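Local coordinates for protoporphyrinogen oxidase (Exiguobacterium sibiricum, PDB 3LOV), which probably oxidises coproporphyrinogen III to coproporphyrin III with oxygen, using bound FAD, in the coproporphyrin-dependent route to heme b, at residues T307-D318 against K399-L410. Sequence-based numbering, arbitrary orientation.
Sequences THSTATVTMIFD and KQVIISRLMDGL. With FAD (flavin-adenine dinucleotide), chain B.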
loop_
_atom_site.group_PDB
_atom_site.type_symbol
_atom_site.label_atom_id
_atom_site.label_comp_id
_atom_site.label_asym_id
_atom_site.label_seq_id
_atom_site.Cartn_x
_atom_site.Cartn_y
_atom_site.Cartn_z
ATOM N N THR A 307 7.817 -10.710 -1.651
ATOM C CA THR A 307 6.643 -10.221 -0.983
ATOM C C THR A 307 6.546 -10.815 0.413
ATOM O O THR A 307 7.291 -11.750 0.767
ATOM C CB THR A 307 5.357 -10.623 -1.759
ATOM O OG1 THR A 307 5.294 -12.043 -1.842
ATOM C CG2 THR A 307 5.286 -9.970 -3.182
ATOM N N HIS A 308 5.619 -10.271 1.197
ATOM C CA HIS A 308 5.150 -10.918 2.430
ATOM C C HIS A 308 3.624 -10.841 2.496
ATOM O O HIS A 308 2.993 -10.040 1.775
ATOM C CB HIS A 308 5.828 -10.279 3.664
ATOM C CG HIS A 308 5.340 -8.905 3.984
ATOM N ND1 HIS A 308 5.878 -7.767 3.417
ATOM C CD2 HIS A 308 4.356 -8.482 4.816
ATOM C CE1 HIS A 308 5.242 -6.706 3.877
ATOM N NE2 HIS A 308 4.316 -7.109 4.730
ATOM N N SER A 309 3.030 -11.675 3.351
ATOM C CA SER A 309 1.584 -11.713 3.570
ATOM C C SER A 309 1.186 -10.958 4.815
ATOM O O SER A 309 1.924 -10.913 5.778
ATOM C CB SER A 309 1.079 -13.163 3.716
ATOM O OG SER A 309 1.358 -13.878 2.531
ATOM N N THR A 310 -0.023 -10.414 4.783
ATOM C CA THR A 310 -0.575 -9.638 5.868
ATOM C C THR A 310 -1.967 -10.174 6.187
ATOM O O THR A 310 -2.715 -10.526 5.271
ATOM C CB THR A 310 -0.706 -8.117 5.488
ATOM O OG1 THR A 310 0.556 -7.603 5.027
ATOM C CG2 THR A 310 -1.199 -7.275 6.699
ATOM N N ALA A 311 -2.295 -10.267 7.473
ATOM C CA ALA A 311 -3.693 -10.397 7.921
ATOM C C ALA A 311 -4.156 -9.113 8.637
ATOM O O ALA A 311 -3.385 -8.479 9.383
ATOM C CB ALA A 311 -3.863 -11.575 8.850
ATOM N N THR A 312 -5.409 -8.726 8.408
ATOM C CA THR A 312 -6.042 -7.728 9.247
ATOM C C THR A 312 -7.048 -8.451 10.143
ATOM O O THR A 312 -7.786 -9.346 9.700
ATOM C CB THR A 312 -6.699 -6.588 8.434
ATOM O OG1 THR A 312 -7.752 -7.116 7.624
ATOM C CG2 THR A 312 -5.651 -5.867 7.544
ATOM N N VAL A 313 -7.036 -8.091 11.422
ATOM C CA VAL A 313 -7.893 -8.729 12.406
ATOM C C VAL A 313 -8.625 -7.580 13.100
ATOM O O VAL A 313 -8.009 -6.769 13.769
ATOM C CB VAL A 313 -7.096 -9.622 13.389
ATOM C CG1 VAL A 313 -8.067 -10.313 14.410
ATOM C CG2 VAL A 313 -6.261 -10.656 12.614
ATOM N N THR A 314 -9.920 -7.477 12.842
ATOM C CA THR A 314 -10.721 -6.369 13.315
ATOM C C THR A 314 -11.595 -6.897 14.424
ATOM O O THR A 314 -12.229 -7.919 14.258
ATOM C CB THR A 314 -11.602 -5.757 12.206
ATOM O OG1 THR A 314 -10.774 -5.041 11.268
ATOM C CG2 THR A 314 -12.624 -4.798 12.825
HETATM N N MSE A 315 -11.582 -6.213 15.567
HETATM C CA MSE A 315 -12.405 -6.595 16.731
HETATM C C MSE A 315 -13.408 -5.489 17.061
HETATM O O MSE A 315 -13.006 -4.345 17.292
HETATM C CB MSE A 315 -11.510 -6.824 17.937
HETATM C CG MSE A 315 -10.722 -8.098 17.852
HETATM SE SE MSE A 315 -9.072 -7.985 18.837
HETATM C CE MSE A 315 -9.012 -9.884 19.035
ATOM N N ILE A 316 -14.692 -5.856 17.051
ATOM C CA ILE A 316 -15.800 -4.956 17.318
ATOM C C ILE A 316 -16.184 -5.169 18.775
ATOM O O ILE A 316 -16.512 -6.266 19.175
ATOM C CB ILE A 316 -17.035 -5.250 16.421
ATOM C CG1 ILE A 316 -16.788 -4.797 14.967
ATOM C CG2 ILE A 316 -18.295 -4.537 17.001
ATOM C CD1 ILE A 316 -17.701 -5.447 13.925
ATOM N N PHE A 317 -16.132 -4.099 19.554
ATOM C CA PHE A 317 -16.545 -4.109 20.955
ATOM C C PHE A 317 -17.715 -3.190 21.158
ATOM O O PHE A 317 -17.804 -2.150 20.496
ATOM C CB PHE A 317 -15.432 -3.541 21.819
ATOM C CG PHE A 317 -14.168 -4.322 21.758
ATOM C CD1 PHE A 317 -13.956 -5.391 22.631
ATOM C CD2 PHE A 317 -13.187 -4.000 20.824
ATOM C CE1 PHE A 317 -12.769 -6.117 22.586
ATOM C CE2 PHE A 317 -12.009 -4.712 20.780
ATOM C CZ PHE A 317 -11.794 -5.780 21.651
ATOM N N ASP A 318 -18.578 -3.513 22.118
ATOM C CA ASP A 318 -19.566 -2.538 22.571
ATOM C C ASP A 318 -18.821 -1.268 23.009
ATOM O O ASP A 318 -17.701 -1.343 23.522
ATOM C CB ASP A 318 -20.437 -3.114 23.700
ATOM C CG ASP A 318 -21.598 -3.949 23.171
ATOM O OD1 ASP A 318 -22.290 -3.469 22.242
ATOM O OD2 ASP A 318 -21.821 -5.076 23.681
ATOM N N LYS A 399 -17.064 -8.394 20.666
ATOM C CA LYS A 399 -18.388 -8.833 20.274
ATOM C C LYS A 399 -18.324 -9.569 18.935
ATOM O O LYS A 399 -19.110 -10.466 18.653
ATOM C CB LYS A 399 -19.312 -7.615 20.187
ATOM C CG LYS A 399 -20.693 -7.943 19.697
ATOM C CD LYS A 399 -21.706 -6.837 20.028
ATOM C CE LYS A 399 -21.427 -5.548 19.270
ATOM N NZ LYS A 399 -22.683 -4.836 18.968
ATOM N N GLN A 400 -17.375 -9.195 18.096
ATOM C CA GLN A 400 -17.259 -9.825 16.784
ATOM C C GLN A 400 -15.836 -9.618 16.282
ATOM O O GLN A 400 -15.235 -8.584 16.592
ATOM C CB GLN A 400 -18.254 -9.209 15.810
ATOM C CG GLN A 400 -18.425 -10.043 14.538
ATOM C CD GLN A 400 -19.168 -9.316 13.458
ATOM O OE1 GLN A 400 -19.724 -8.241 13.677
ATOM N NE2 GLN A 400 -19.191 -9.902 12.274
ATOM N N VAL A 401 -15.316 -10.597 15.536
ATOM C CA VAL A 401 -13.995 -10.511 14.945
ATOM C C VAL A 401 -14.094 -10.754 13.439
ATOM O O VAL A 401 -14.792 -11.636 13.011
ATOM C CB VAL A 401 -13.006 -11.470 15.660
ATOM C CG1 VAL A 401 -11.605 -11.302 15.143
ATOM C CG2 VAL A 401 -13.025 -11.189 17.143
ATOM N N ILE A 402 -13.420 -9.922 12.640
ATOM C CA ILE A 402 -13.411 -10.044 11.174
ATOM C C ILE A 402 -11.949 -10.183 10.777
ATOM O O ILE A 402 -11.125 -9.266 11.011
ATOM C CB ILE A 402 -14.053 -8.788 10.473
ATOM C CG1 ILE A 402 -15.502 -8.545 10.965
ATOM C CG2 ILE A 402 -13.990 -8.913 8.886
ATOM C CD1 ILE A 402 -15.998 -6.999 10.936
ATOM N N ILE A 403 -11.617 -11.347 10.211
ATOM C CA ILE A 403 -10.265 -11.699 9.802
ATOM C C ILE A 403 -10.156 -11.691 8.267
ATOM O O ILE A 403 -10.983 -12.267 7.590
ATOM C CB ILE A 403 -9.876 -13.113 10.328
ATOM C CG1 ILE A 403 -9.667 -13.099 11.851
ATOM C CG2 ILE A 403 -8.611 -13.604 9.676
ATOM C CD1 ILE A 403 -9.529 -14.521 12.448
ATOM N N SER A 404 -9.159 -11.011 7.732
ATOM C CA SER A 404 -8.919 -10.990 6.290
ATOM C C SER A 404 -7.449 -11.243 6.046
ATOM O O SER A 404 -6.615 -10.909 6.880
ATOM C CB SER A 404 -9.311 -9.646 5.708
ATOM O OG SER A 404 -10.630 -9.330 6.114
ATOM N N ARG A 405 -7.138 -11.874 4.923
ATOM C CA ARG A 405 -5.772 -12.334 4.637
ATOM C C ARG A 405 -5.411 -11.888 3.237
ATOM O O ARG A 405 -6.127 -12.190 2.293
ATOM C CB ARG A 405 -5.648 -13.871 4.730
ATOM C CG ARG A 405 -5.690 -14.437 6.161
ATOM C CD ARG A 405 -5.641 -15.969 6.169
ATOM N NE ARG A 405 -5.588 -16.517 7.523
ATOM C CZ ARG A 405 -6.641 -16.744 8.294
ATOM N NH1 ARG A 405 -7.866 -16.475 7.855
ATOM N NH2 ARG A 405 -6.469 -17.267 9.511
ATOM N N LEU A 406 -4.303 -11.171 3.123
ATOM C CA LEU A 406 -3.818 -10.652 1.861
ATOM C C LEU A 406 -2.501 -11.347 1.553
ATOM O O LEU A 406 -1.413 -10.868 1.962
ATOM C CB LEU A 406 -3.680 -9.149 1.969
ATOM C CG LEU A 406 -5.026 -8.479 2.323
ATOM C CD1 LEU A 406 -5.193 -8.179 3.857
ATOM C CD2 LEU A 406 -5.146 -7.241 1.526
HETATM N N MSE A 407 -2.620 -12.518 0.906
HETATM C CA MSE A 407 -1.469 -13.368 0.605
HETATM C C MSE A 407 -0.519 -12.692 -0.418
HETATM O O MSE A 407 -0.973 -12.167 -1.439
HETATM C CB MSE A 407 -1.905 -14.746 0.053
HETATM C CG MSE A 407 -2.735 -15.636 1.000
HETATM SE SE MSE A 407 -2.207 -15.599 2.870
HETATM C CE MSE A 407 -0.436 -16.380 2.831
ATOM N N ASP A 408 0.797 -12.732 -0.142
ATOM C CA ASP A 408 1.821 -12.174 -1.044
ATOM C C ASP A 408 1.450 -10.785 -1.559
ATOM O O ASP A 408 1.658 -10.486 -2.736
ATOM C CB ASP A 408 2.066 -13.097 -2.251
ATOM C CG ASP A 408 2.152 -14.571 -1.848
ATOM O OD1 ASP A 408 2.680 -14.878 -0.741
ATOM O OD2 ASP A 408 1.641 -15.421 -2.602
ATOM N N GLY A 409 0.947 -9.945 -0.664
ATOM C CA GLY A 409 0.287 -8.683 -1.047
ATOM C C GLY A 409 1.223 -7.501 -1.207
ATOM O O GLY A 409 0.929 -6.576 -1.962
ATOM N N LEU A 410 2.338 -7.511 -0.481
ATOM C CA LEU A 410 3.227 -6.383 -0.480
ATOM C C LEU A 410 4.590 -6.691 -1.075
ATOM O O LEU A 410 5.378 -7.400 -0.489
ATOM C CB LEU A 410 3.337 -5.802 0.936
ATOM C CG LEU A 410 2.034 -5.141 1.434
ATOM C CD1 LEU A 410 2.041 -4.898 2.960
ATOM C CD2 LEU A 410 1.692 -3.864 0.637
HETATM P PA FAD B . -5.076 -7.055 -6.615
HETATM O O1A FAD B . -5.986 -6.249 -5.751
HETATM O O2A FAD B . -4.218 -8.085 -5.981
HETATM O O5B FAD B . -5.950 -7.750 -7.748
HETATM C C5B FAD B . -5.471 -8.808 -8.538
HETATM C C4B FAD B . -6.681 -9.481 -9.194
HETATM O O4B FAD B . -6.260 -10.434 -10.174
HETATM C C3B FAD B . -7.535 -10.185 -8.159
HETATM O O3B FAD B . -8.911 -9.895 -8.327
HETATM C C2B FAD B . -7.194 -11.636 -8.435
HETATM O O2B FAD B . -8.232 -12.505 -8.149
HETATM C C1B FAD B . -6.928 -11.639 -9.926
HETATM N N9A FAD B . -6.110 -12.756 -10.425
HETATM C C8A FAD B . -5.056 -13.444 -9.865
HETATM N N7A FAD B . -4.622 -14.403 -10.722
HETATM C C5A FAD B . -5.405 -14.336 -11.841
HETATM C C6A FAD B . -5.429 -15.036 -13.050
HETATM N N6A FAD B . -4.538 -15.987 -13.314
HETATM N N1A FAD B . -6.378 -14.718 -14.008
HETATM C C2A FAD B . -7.267 -13.692 -13.797
HETATM N N3A FAD B . -7.224 -12.981 -12.611
HETATM C C4A FAD B . -6.332 -13.313 -11.656
HETATM N N1 FAD B . -2.969 1.013 -0.765
HETATM C C2 FAD B . -3.407 2.262 -0.420
HETATM O O2 FAD B . -3.417 3.179 -1.252
HETATM N N3 FAD B . -3.816 2.505 0.867
HETATM C C4 FAD B . -3.784 1.556 1.823
HETATM O O4 FAD B . -4.192 1.832 2.936
HETATM C C4X FAD B . -3.315 0.296 1.515
HETATM N N5 FAD B . -3.324 -0.698 2.481
HETATM C C5X FAD B . -2.864 -1.970 2.132
HETATM C C6 FAD B . -2.827 -2.981 3.099
HETATM C C7 FAD B . -2.364 -4.264 2.763
HETATM C C7M FAD B . -2.335 -5.346 3.802
HETATM C C8 FAD B . -1.970 -4.555 1.444
HETATM C C8M FAD B . -1.451 -5.923 1.039
HETATM C C9 FAD B . -2.017 -3.562 0.470
HETATM C C9A FAD B . -2.457 -2.260 0.799
HETATM N N10 FAD B . -2.504 -1.257 -0.178
HETATM C C10 FAD B . -2.928 0.024 0.194
HETATM C "C1'" FAD B . -2.069 -1.470 -1.608
HETATM C "C2'" FAD B . -3.322 -1.782 -2.464
HETATM O "O2'" FAD B . -3.879 -2.960 -2.013
HETATM C "C3'" FAD B . -3.013 -1.928 -3.960
HETATM O "O3'" FAD B . -2.769 -0.611 -4.435
HETATM C "C4'" FAD B . -4.151 -2.519 -4.831
HETATM O "O4'" FAD B . -5.093 -3.331 -4.156
HETATM C "C5'" FAD B . -3.602 -3.401 -5.936
HETATM O "O5'" FAD B . -4.658 -3.784 -6.780
HETATM P P FAD B . -4.338 -4.659 -8.055
HETATM O O1P FAD B . -3.045 -4.261 -8.718
HETATM O O2P FAD B . -5.520 -4.815 -8.981
HETATM O O3P FAD B . -4.040 -6.143 -7.435
HETATM O O HOH W 1 4.650 -13.514 0.133
HETATM O O HOH W 2 7.489 -7.271 1.348
HETATM O O HOH W 3 0.786 -8.377 2.121
HETATM O O HOH W 4 -10.220 -8.001 8.504
#
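Ile316 O takes two backbone donors from the facing strand, Lys399 N at 2.7 Å and Gln400 N at 3.2 Å, so two residues sit opposite one in a classic beta bulge. From there the antiparallel ladder runs regularly through hydrogen-bonded pairs at Thr314, Thr312 and Thr310; in the Thr310 pair the bond from Leu406 N to Thr310 O is short (2.7 Å) and nearly straight (173° at the hydrogen). On one face, Val313 CG1 lies against Val401 CG1 and Ile403 CG1, while Met315 and Val401 continue the packing against helix 377-392. On the other, Ile316 CD1 meets Ile402 CD1 at 3.8 Å, and a water ties Thr312 OG1, Ile402 O and Ser404 OG together; Arg57 adds a bond to each hydroxyl, its backbone O to Thr312 OG1 and its NH1 to Ser404 OG.

Past Leu406 the 399-410 segment turns a corner at Met407 and Asp408, and Ser309 OG, lying beside its own backbone N (chi1 -61°), accepts Asp408 N at 3.0 Å. Beyond the corner, the His308 imidazole leans obliquely on Leu410, CE1 being 3.6 Å from CB, and a water in the ring plane links ND1 to Leu410 O. With an alanine at His308, Leu410 would probably lose the ring that backs CB and CD1, and its side chain would be freer to shift against the flavin. Leu410 CG stands 3.6 Å from FAD C8M, with CD2 next to the same ring, while Thr310 CB is equally close to C7M. The arrangement is typical of the flavin-containing amine oxidoreductase fold, in which strands of a mixed sheet, here its edge pair, carry residues to the dimethylbenzene end of the isoalloxazine.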